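Local coordinates for putative citrate lyase, alfa subunit (Streptococcus mutans, PDB 2HJ0), which is a putative alpha subunit of citrate lyase, a CitF-family protein with two copies in its assembly, built on large, mostly parallel beta sheets flanked by helices, at residues V314-V328 / R341-Y354. Numbering follows the deposited sequence.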
ATOM      1  N   VAL A 314     -16.360 -16.605   8.943  1.00 17.01           N
ATOM      2  CA  VAL A 314     -16.963 -16.426   7.640  1.00 16.79           C
ATOM      3  C   VAL A 314     -18.446 -16.692   7.804  1.00 16.64           C
ATOM      4  O   VAL A 314     -19.297 -15.994   7.244  1.00 18.19           O
ATOM      5  CB  VAL A 314     -16.396 -17.422   6.617  1.00 16.66           C
ATOM      6  CG1 VAL A 314     -16.950 -17.125   5.223  1.00 15.33           C
ATOM      7  CG2 VAL A 314     -14.887 -17.363   6.620  1.00 14.81           C
ATOM      8  N   GLU A 315     -18.744 -17.706   8.597  1.00 16.15           N
ATOM      9  CA  GLU A 315     -20.120 -18.089   8.872  1.00 16.06           C
ATOM     10  C   GLU A 315     -20.882 -16.858   9.355  1.00 14.39           C
ATOM     11  O   GLU A 315     -21.923 -16.530   8.810  1.00 15.29           O
ATOM     12  CB  GLU A 315     -20.147 -19.180   9.946  1.00 18.45           C
ATOM     13  CG  GLU A 315     -21.078 -20.352   9.675  1.00 21.78           C
ATOM     14  CD  GLU A 315     -20.382 -21.549   9.032  1.00 23.92           C
ATOM     15  OE1 GLU A 315     -20.106 -21.527   7.809  1.00 24.82           O
ATOM     16  OE2 GLU A 315     -20.109 -22.522   9.764  1.00 24.89           O
ATOM     17  N   LEU A 316     -20.354 -16.168  10.362  1.00 13.02           N
ATOM     18  CA  LEU A 316     -21.020 -14.985  10.894  1.00 12.92           C
ATOM     19  C   LEU A 316     -21.160 -13.844   9.898  1.00 13.65           C
ATOM     20  O   LEU A 316     -22.149 -13.104   9.918  1.00 13.92           O
ATOM     21  CB  LEU A 316     -20.290 -14.468  12.130  1.00 13.71           C
ATOM     22  CG  LEU A 316     -20.395 -15.292  13.417  1.00 15.23           C
ATOM     23  CD1 LEU A 316     -19.452 -14.693  14.455  1.00 14.96           C
ATOM     24  CD2 LEU A 316     -21.831 -15.299  13.943  1.00 14.72           C
ATOM     25  N   LEU A 317     -20.164 -13.681   9.036  1.00 14.64           N
ATOM     26  CA  LEU A 317     -20.197 -12.615   8.039  1.00 14.53           C
ATOM     27  C   LEU A 317     -21.311 -12.872   7.019  1.00 15.52           C
ATOM     28  O   LEU A 317     -21.889 -11.935   6.473  1.00 14.18           O
ATOM     29  CB  LEU A 317     -18.848 -12.518   7.312  1.00 11.76           C
ATOM     30  CG  LEU A 317     -18.804 -11.423   6.237  1.00 12.36           C
ATOM     31  CD1 LEU A 317     -18.563 -10.077   6.904  1.00 10.33           C
ATOM     32  CD2 LEU A 317     -17.728 -11.711   5.205  1.00  9.34           C
ATOM     33  N   GLU A 318     -21.608 -14.146   6.771  1.00 16.67           N
ATOM     34  CA  GLU A 318     -22.645 -14.495   5.815  1.00 19.84           C
ATOM     35  C   GLU A 318     -24.036 -14.406   6.449  1.00 19.79           C
ATOM     36  O   GLU A 318     -24.984 -13.992   5.799  1.00 20.84           O
ATOM     37  CB  GLU A 318     -22.377 -15.890   5.234  1.00 21.54           C
ATOM     38  CG  GLU A 318     -20.929 -16.062   4.775  1.00 26.37           C
ATOM     39  CD  GLU A 318     -20.775 -16.663   3.382  1.00 30.34           C
ATOM     40  OE1 GLU A 318     -19.618 -16.733   2.891  1.00 30.21           O
ATOM     41  OE2 GLU A 318     -21.799 -17.062   2.770  1.00 34.70           O
ATOM     42  N   GLU A 319     -24.158 -14.772   7.720  1.00 20.31           N
ATOM     43  CA  GLU A 319     -25.441 -14.710   8.407  1.00 20.87           C
ATOM     44  C   GLU A 319     -25.808 -13.258   8.706  1.00 21.01           C
ATOM     45  O   GLU A 319     -26.837 -12.963   9.314  1.00 22.13           O
ATOM     46  CB  GLU A 319     -25.378 -15.500   9.717  1.00 23.10           C
ATOM     47  CG  GLU A 319     -25.176 -16.994   9.532  1.00 29.10           C
ATOM     48  CD  GLU A 319     -25.054 -17.763  10.851  1.00 34.00           C
ATOM     49  OE1 GLU A 319     -25.053 -19.023  10.799  1.00 36.04           O
ATOM     50  OE2 GLU A 319     -24.952 -17.115  11.927  1.00 33.85           O
ATOM     51  N   GLY A 320     -24.953 -12.342   8.280  1.00 21.37           N
ATOM     52  CA  GLY A 320     -25.209 -10.935   8.525  1.00 20.77           C
ATOM     53  C   GLY A 320     -25.061 -10.518   9.982  1.00 21.58           C
ATOM     54  O   GLY A 320     -25.591  -9.483  10.378  1.00 22.23           O
ATOM     55  N   LEU A 321     -24.344 -11.303  10.784  1.00 20.71           N
ATOM     56  CA  LEU A 321     -24.162 -10.958  12.187  1.00 20.32           C
ATOM     57  C   LEU A 321     -22.960 -10.055  12.439  1.00 19.86           C
ATOM     58  O   LEU A 321     -22.863  -9.395  13.477  1.00 20.31           O
ATOM     59  CB  LEU A 321     -24.039 -12.212  13.035  1.00 22.00           C
ATOM     60  CG  LEU A 321     -25.340 -12.653  13.705  1.00 22.96           C
ATOM     61  CD1 LEU A 321     -26.343 -13.112  12.656  1.00 23.23           C
ATOM     62  CD2 LEU A 321     -25.014 -13.790  14.672  1.00 24.37           C
ATOM     63  N   VAL A 322     -22.032 -10.042  11.497  1.00 18.35           N
ATOM     64  CA  VAL A 322     -20.864  -9.191  11.599  1.00 16.92           C
ATOM     65  C   VAL A 322     -20.738  -8.506  10.240  1.00 16.15           C
ATOM     66  O   VAL A 322     -20.664  -9.157   9.195  1.00 15.34           O
ATOM     67  CB  VAL A 322     -19.576 -10.010  11.965  1.00 17.42           C
ATOM     68  CG1 VAL A 322     -19.296 -11.077  10.922  1.00 18.25           C
ATOM     69  CG2 VAL A 322     -18.391  -9.081  12.099  1.00 16.10           C
ATOM     70  N   ASP A 323     -20.741  -7.181  10.268  1.00 15.74           N
ATOM     71  CA  ASP A 323     -20.676  -6.393   9.052  1.00 16.64           C
ATOM     72  C   ASP A 323     -19.426  -6.557   8.197  1.00 15.73           C
ATOM     73  O   ASP A 323     -19.525  -6.828   7.006  1.00 17.01           O
ATOM     74  CB  ASP A 323     -20.867  -4.915   9.374  1.00 18.92           C
ATOM     75  CG  ASP A 323     -21.158  -4.113   8.140  1.00 22.95           C
ATOM     76  OD1 ASP A 323     -22.222  -4.362   7.527  1.00 27.74           O
ATOM     77  OD2 ASP A 323     -20.333  -3.253   7.761  1.00 24.95           O
ATOM     78  N   LYS A 324     -18.254  -6.375   8.791  1.00 13.64           N
ATOM     79  CA  LYS A 324     -17.016  -6.510   8.047  1.00 12.00           C
ATOM     80  C   LYS A 324     -16.082  -7.435   8.786  1.00 12.02           C
ATOM     81  O   LYS A 324     -16.340  -7.815   9.920  1.00 13.21           O
ATOM     82  CB  LYS A 324     -16.328  -5.166   7.913  1.00 11.38           C
ATOM     83  CG  LYS A 324     -17.114  -4.114   7.202  1.00 11.24           C
ATOM     84  CD  LYS A 324     -16.909  -4.200   5.713  1.00  8.49           C
ATOM     85  CE  LYS A 324     -17.547  -3.019   5.021  1.00  8.38           C
ATOM     86  NZ  LYS A 324     -17.077  -1.722   5.560  1.00 10.92           N
ATOM     87  N   ILE A 325     -14.982  -7.787   8.144  1.00 12.08           N
ATOM     88  CA  ILE A 325     -13.992  -8.648   8.773  1.00 12.90           C
ATOM     89  C   ILE A 325     -12.595  -8.308   8.230  1.00 12.92           C
ATOM     90  O   ILE A 325     -12.348  -8.355   7.015  1.00 12.29           O
ATOM     91  CB  ILE A 325     -14.348 -10.142   8.568  1.00 11.92           C
ATOM     92  CG1 ILE A 325     -13.128 -11.017   8.764  1.00 13.54           C
ATOM     93  CG2 ILE A 325     -14.880 -10.378   7.187  1.00 13.09           C
ATOM     94  CD1 ILE A 325     -13.450 -12.451   8.457  1.00 16.77           C
ATOM     95  N   LEU A 326     -11.701  -7.923   9.144  1.00 11.88           N
ATOM     96  CA  LEU A 326     -10.320  -7.561   8.799  1.00 11.32           C
ATOM     97  C   LEU A 326      -9.459  -8.797   9.026  1.00 10.00           C
ATOM     98  O   LEU A 326      -9.469  -9.378  10.107  1.00  9.18           O
ATOM     99  CB  LEU A 326      -9.840  -6.390   9.662  1.00 11.06           C
ATOM    100  CG  LEU A 326     -10.793  -5.192   9.666  1.00 11.77           C
ATOM    101  CD1 LEU A 326     -10.212  -4.089  10.524  1.00 12.61           C
ATOM    102  CD2 LEU A 326     -11.024  -4.709   8.255  1.00 11.18           C
ATOM    103  N   ASP A 327      -8.711  -9.182   7.997  1.00 10.30           N
ATOM    104  CA  ASP A 327      -7.909 -10.408   8.022  1.00 10.88           C
ATOM    105  C   ASP A 327      -6.401 -10.222   7.854  1.00  9.63           C
ATOM    106  O   ASP A 327      -5.941  -9.716   6.830  1.00  8.79           O
ATOM    107  CB  ASP A 327      -8.427 -11.328   6.901  1.00 12.80           C
ATOM    108  CG  ASP A 327      -7.883 -12.737   6.981  1.00 13.81           C
ATOM    109  OD1 ASP A 327      -6.750 -12.930   7.458  1.00 15.72           O
ATOM    110  OD2 ASP A 327      -8.605 -13.659   6.540  1.00 15.24           O
ATOM    111  N   VAL A 328      -5.632 -10.658   8.848  1.00  8.59           N
ATOM    112  CA  VAL A 328      -4.184 -10.549   8.753  1.00  6.71           C
ATOM    113  C   VAL A 328      -3.600 -11.935   8.488  1.00  6.16           C
ATOM    114  O   VAL A 328      -2.459 -12.084   8.050  1.00  5.65           O
ATOM    115  CB  VAL A 328      -3.569  -9.980  10.036  1.00  5.90           C
ATOM    116  CG1 VAL A 328      -3.594 -11.022  11.151  1.00  3.12           C
ATOM    117  CG2 VAL A 328      -2.158  -9.520   9.748  1.00  6.39           C
ATOM    118  N   ARG A 341     -14.143 -14.350  -2.098  1.00 26.20           N
ATOM    119  CA  ARG A 341     -15.580 -14.442  -2.364  1.00 27.49           C
ATOM    120  C   ARG A 341     -16.381 -13.240  -1.862  1.00 27.03           C
ATOM    121  O   ARG A 341     -17.123 -12.624  -2.627  1.00 25.99           O
ATOM    122  CB  ARG A 341     -16.134 -15.721  -1.728  1.00 30.62           C
ATOM    123  CG  ARG A 341     -17.592 -16.042  -2.059  1.00 33.78           C
ATOM    124  CD  ARG A 341     -18.175 -17.028  -1.034  1.00 36.12           C
ATOM    125  NE  ARG A 341     -17.223 -18.084  -0.673  1.00 38.01           N
ATOM    126  CZ  ARG A 341     -17.019 -18.500   0.571  1.00 38.74           C
ATOM    127  NH1 ARG A 341     -17.708 -17.940   1.563  1.00 38.88           N
ATOM    128  NH2 ARG A 341     -16.137 -19.464   0.826  1.00 38.65           N
ATOM    129  N   ASN A 342     -16.229 -12.905  -0.584  1.00 25.78           N
ATOM    130  CA  ASN A 342     -16.960 -11.782  -0.019  1.00 26.16           C
ATOM    131  C   ASN A 342     -16.119 -10.508  -0.018  1.00 28.07           C
ATOM    132  O   ASN A 342     -16.011  -9.834   1.012  1.00 30.28           O
ATOM    133  CB  ASN A 342     -17.407 -12.097   1.415  1.00 23.87           C
ATOM    134  CG  ASN A 342     -18.200 -13.391   1.525  1.00 21.25           C
ATOM    135  OD1 ASN A 342     -17.725 -14.360   2.101  1.00 19.01           O
ATOM    136  ND2 ASN A 342     -19.413 -13.406   0.979  1.00 19.76           N
ATOM    137  N   ALA A 343     -15.534 -10.168  -1.164  1.00 28.62           N
ATOM    138  CA  ALA A 343     -14.686  -8.979  -1.284  1.00 29.40           C
ATOM    139  C   ALA A 343     -15.268  -7.773  -0.567  1.00 30.19           C
ATOM    140  O   ALA A 343     -16.475  -7.682  -0.378  1.00 31.98           O
ATOM    141  CB  ALA A 343     -14.462  -8.647  -2.745  1.00 30.23           C
ATOM    142  N   GLU A 344     -14.390  -6.851  -0.179  1.00 30.53           N
ATOM    143  CA  GLU A 344     -14.756  -5.622   0.536  1.00 30.36           C
ATOM    144  C   GLU A 344     -15.228  -5.910   1.963  1.00 28.12           C
ATOM    145  O   GLU A 344     -14.747  -5.286   2.902  1.00 27.60           O
ATOM    146  CB  GLU A 344     -15.827  -4.835  -0.238  1.00 32.62           C
ATOM    147  CG  GLU A 344     -17.224  -4.917   0.347  1.00 35.92           C
ATOM    148  CD  GLU A 344     -18.289  -5.025  -0.724  1.00 37.88           C
ATOM    149  OE1 GLU A 344     -19.492  -5.022  -0.369  1.00 39.09           O
ATOM    150  OE2 GLU A 344     -17.916  -5.119  -1.918  1.00 37.94           O
ATOM    151  N   LYS A 345     -16.149  -6.862   2.114  1.00 25.36           N
ATOM    152  CA  LYS A 345     -16.686  -7.239   3.421  1.00 23.08           C
ATOM    153  C   LYS A 345     -15.638  -8.038   4.203  1.00 20.91           C
ATOM    154  O   LYS A 345     -15.660  -8.090   5.430  1.00 19.41           O
ATOM    155  CB  LYS A 345     -17.946  -8.089   3.250  1.00 23.85           C
ATOM    156  CG  LYS A 345     -19.040  -7.437   2.429  1.00 25.61           C
ATOM    157  CD  LYS A 345     -19.873  -6.451   3.225  1.00 26.48           C
ATOM    158  CE  LYS A 345     -20.881  -7.171   4.122  1.00 27.97           C
ATOM    159  NZ  LYS A 345     -21.753  -6.203   4.867  1.00 28.72           N
ATOM    160  N   HIS A 346     -14.735  -8.681   3.476  1.00 18.71           N
ATOM    161  CA  HIS A 346     -13.660  -9.455   4.089  1.00 18.17           C
ATOM    162  C   HIS A 346     -12.392  -8.844   3.489  1.00 18.12           C
ATOM    163  O   HIS A 346     -12.017  -9.173   2.356  1.00 18.93           O
ATOM    164  CB  HIS A 346     -13.799 -10.937   3.719  1.00 16.29           C
ATOM    165  CG  HIS A 346     -12.855 -11.842   4.449  1.00 15.27           C
ATOM    166  ND1 HIS A 346     -12.984 -13.213   4.441  1.00 15.17           N
ATOM    167  CD2 HIS A 346     -11.755 -11.574   5.194  1.00 16.63           C
ATOM    168  CE1 HIS A 346     -12.007 -13.753   5.148  1.00 14.15           C
ATOM    169  NE2 HIS A 346     -11.247 -12.781   5.616  1.00 15.11           N
ATOM    170  N   TYR A 347     -11.749  -7.948   4.246  1.00 16.21           N
ATOM    171  CA  TYR A 347     -10.563  -7.229   3.775  1.00 15.91           C
ATOM    172  C   TYR A 347      -9.213  -7.669   4.329  1.00 14.43           C
ATOM    173  O   TYR A 347      -9.074  -7.979   5.508  1.00 14.70           O
ATOM    174  CB  TYR A 347     -10.727  -5.731   4.044  1.00 18.30           C
ATOM    175  CG  TYR A 347     -10.328  -4.848   2.886  1.00 20.45           C
ATOM    176  CD1 TYR A 347     -11.109  -4.792   1.734  1.00 20.63           C
ATOM    177  CD2 TYR A 347      -9.171  -4.057   2.946  1.00 21.88           C
ATOM    178  CE1 TYR A 347     -10.753  -3.967   0.663  1.00 22.63           C
ATOM    179  CE2 TYR A 347      -8.800  -3.226   1.874  1.00 23.67           C
ATOM    180  CZ  TYR A 347      -9.601  -3.187   0.737  1.00 23.68           C
ATOM    181  OH  TYR A 347      -9.254  -2.364  -0.317  1.00 25.52           O
ATOM    182  N   GLU A 348      -8.211  -7.660   3.460  1.00 12.60           N
ATOM    183  CA  GLU A 348      -6.858  -8.048   3.827  1.00 10.87           C
ATOM    184  C   GLU A 348      -6.073  -6.856   4.388  1.00 10.14           C
ATOM    185  O   GLU A 348      -6.136  -5.752   3.852  1.00  8.74           O
ATOM    186  CB  GLU A 348      -6.162  -8.615   2.592  1.00 11.19           C
ATOM    187  CG  GLU A 348      -4.696  -8.969   2.759  1.00 12.07           C
ATOM    188  CD  GLU A 348      -4.060  -9.403   1.442  1.00 13.39           C
ATOM    189  OE1 GLU A 348      -3.425 -10.486   1.412  1.00 15.78           O
ATOM    190  OE2 GLU A 348      -4.197  -8.664   0.437  1.00 12.32           O
ATOM    191  N   ILE A 349      -5.337  -7.082   5.472  1.00 10.02           N
ATOM    192  CA  ILE A 349      -4.554  -6.013   6.088  1.00 10.94           C
ATOM    193  C   ILE A 349      -3.156  -6.500   6.469  1.00 10.19           C
ATOM    194  O   ILE A 349      -2.979  -7.650   6.886  1.00  9.53           O
ATOM    195  CB  ILE A 349      -5.234  -5.475   7.369  1.00 10.69           C
ATOM    196  CG1 ILE A 349      -5.305  -6.599   8.411  1.00 12.42           C
ATOM    197  CG2 ILE A 349      -6.619  -4.927   7.035  1.00  9.23           C
ATOM    198  CD1 ILE A 349      -5.730  -6.158   9.804  1.00 15.86           C
ATOM    199  N   ASP A 350      -2.170  -5.619   6.325  1.00  8.88           N
ATOM    200  CA  ASP A 350      -0.789  -5.934   6.679  1.00  7.34           C
ATOM    201  C   ASP A 350      -0.651  -5.932   8.194  1.00  5.71           C
ATOM    202  O   ASP A 350      -1.410  -5.269   8.898  1.00  5.12           O
ATOM    203  CB  ASP A 350       0.165  -4.896   6.080  1.00  9.81           C
ATOM    204  CG  ASP A 350      -0.032  -3.501   6.671  1.00 12.46           C
ATOM    205  OD1 ASP A 350       0.420  -3.245   7.803  1.00 15.28           O
ATOM    206  OD2 ASP A 350      -0.647  -2.650   6.006  1.00 15.46           O
ATOM    207  N   ALA A 351       0.328  -6.669   8.692  1.00  5.90           N
ATOM    208  CA  ALA A 351       0.566  -6.758  10.133  1.00  6.16           C
ATOM    209  C   ALA A 351       0.766  -5.408  10.816  1.00  6.32           C
ATOM    210  O   ALA A 351       0.476  -5.276  12.007  1.00  8.76           O
ATOM    211  CB  ALA A 351       1.772  -7.656  10.413  1.00  3.20           C
ATOM    212  N   ASN A 352       1.269  -4.414  10.091  1.00  5.54           N
ATOM    213  CA  ASN A 352       1.481  -3.118  10.705  1.00  7.83           C
ATOM    214  C   ASN A 352       0.151  -2.463  11.015  1.00  9.68           C
ATOM    215  O   ASN A 352      -0.085  -2.011  12.135  1.00  9.88           O
ATOM    216  CB  ASN A 352       2.302  -2.192   9.812  1.00 10.53           C
ATOM    217  CG  ASN A 352       2.718  -0.909  10.536  1.00 12.98           C
ATOM    218  OD1 ASN A 352       3.499  -0.941  11.499  1.00 13.85           O
ATOM    219  ND2 ASN A 352       2.186   0.223  10.083  1.00 13.33           N
HETATM  220  N   MSE A 353      -0.728  -2.403  10.024  1.00 11.45           N
HETATM  221  CA  MSE A 353      -2.032  -1.804  10.249  1.00 12.95           C
HETATM  222  C   MSE A 353      -2.753  -2.601  11.328  1.00 13.11           C
HETATM  223  O   MSE A 353      -3.625  -2.080  12.043  1.00 12.52           O
HETATM  224  CB  MSE A 353      -2.861  -1.837   8.976  1.00 15.55           C
HETATM  225  CG  MSE A 353      -4.168  -1.084   9.117  1.00 21.03           C
HETATM  226 SE   MSE A 353      -5.114  -1.097   7.457  1.00 29.74          SE
HETATM  227  CE  MSE A 353      -6.906  -1.228   8.112  1.00 24.59           C
ATOM    228  N   TYR A 354      -2.366  -3.872  11.431  1.00 12.79           N
ATOM    229  CA  TYR A 354      -2.945  -4.804  12.387  1.00 12.49           C
ATOM    230  C   TYR A 354      -2.655  -4.520  13.850  1.00 11.52           C
ATOM    231  O   TYR A 354      -3.564  -4.137  14.586  1.00 10.81           O
ATOM    232  CB  TYR A 354      -2.524  -6.252  12.055  1.00 13.01           C
ATOM    233  CG  TYR A 354      -2.989  -7.276  13.077  1.00 14.91           C
ATOM    234  CD1 TYR A 354      -4.305  -7.284  13.524  1.00 16.38           C
ATOM    235  CD2 TYR A 354      -2.107  -8.205  13.627  1.00 15.22           C
ATOM    236  CE1 TYR A 354      -4.735  -8.176  14.496  1.00 18.55           C
ATOM    237  CE2 TYR A 354      -2.529  -9.109  14.609  1.00 17.06           C
ATOM    238  CZ  TYR A 354      -3.850  -9.084  15.042  1.00 18.65           C
ATOM    239  OH  TYR A 354      -4.300  -9.938  16.035  1.00 21.18           O
TER
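Val328, just past the end of strand 324-327, packs against Ile349, Ala351 and Tyr354, its CG1 standing over the centre of the Tyr354 ring in a CH-pi contact (4.1 Å from CG1 to the centroid). With chi1 at 74°, CG2 of Val328 lies anti to the backbone N and points to the start of helix 351-355, meeting Tyr354 CB at 4.0 Å. On the sheet face that carries Leu326 and Tyr347, Leu326 CB touches Ile349 CD1 at 4.1 Å. The other face holds Ile325, whose CD1 lies over one face of the His346 imidazole, toward its rim, in a CH-pi contact 3.7 Å from the centroid.

Between these two layers the strands run parallel, Ile325 beside His346 and Asp327 beside Glu348. Tyr347 N donates to Ile325 O, Asp327 N to Tyr347 O, and Ile349 N to Asp327 O, the ladder opening with a weak bond from Ile325 N to Lys345 O. His346 NE2 also appears to donate to Asp327 OD2, with carboxylate and ring only 14° from coplanar, although the position of OD2 is less certain; Ser338 engages ND1 and so would hold the ring from its other nitrogen.

At the polar edge, Lys345 folds back through chi2 and chi3 to bring NZ within 3.3 Å of Asp323 OD1, a weak salt bridge. Glu318 OE1 reaches the edge of the Arg341 guanidinium, 2.6 Å from NH1, a salt bridge whose hydrogen bond is weak and strongly bent.

Helix 333-341 links the strands as a right-handed beta-alpha-beta crossover, its residue Leu339 packing on His346. Strand 346-348 is outermost in its sheet within the chain, with 302-305 beyond 322-327, and Tyr347 OH bonds to Ile218 N of the second subunit.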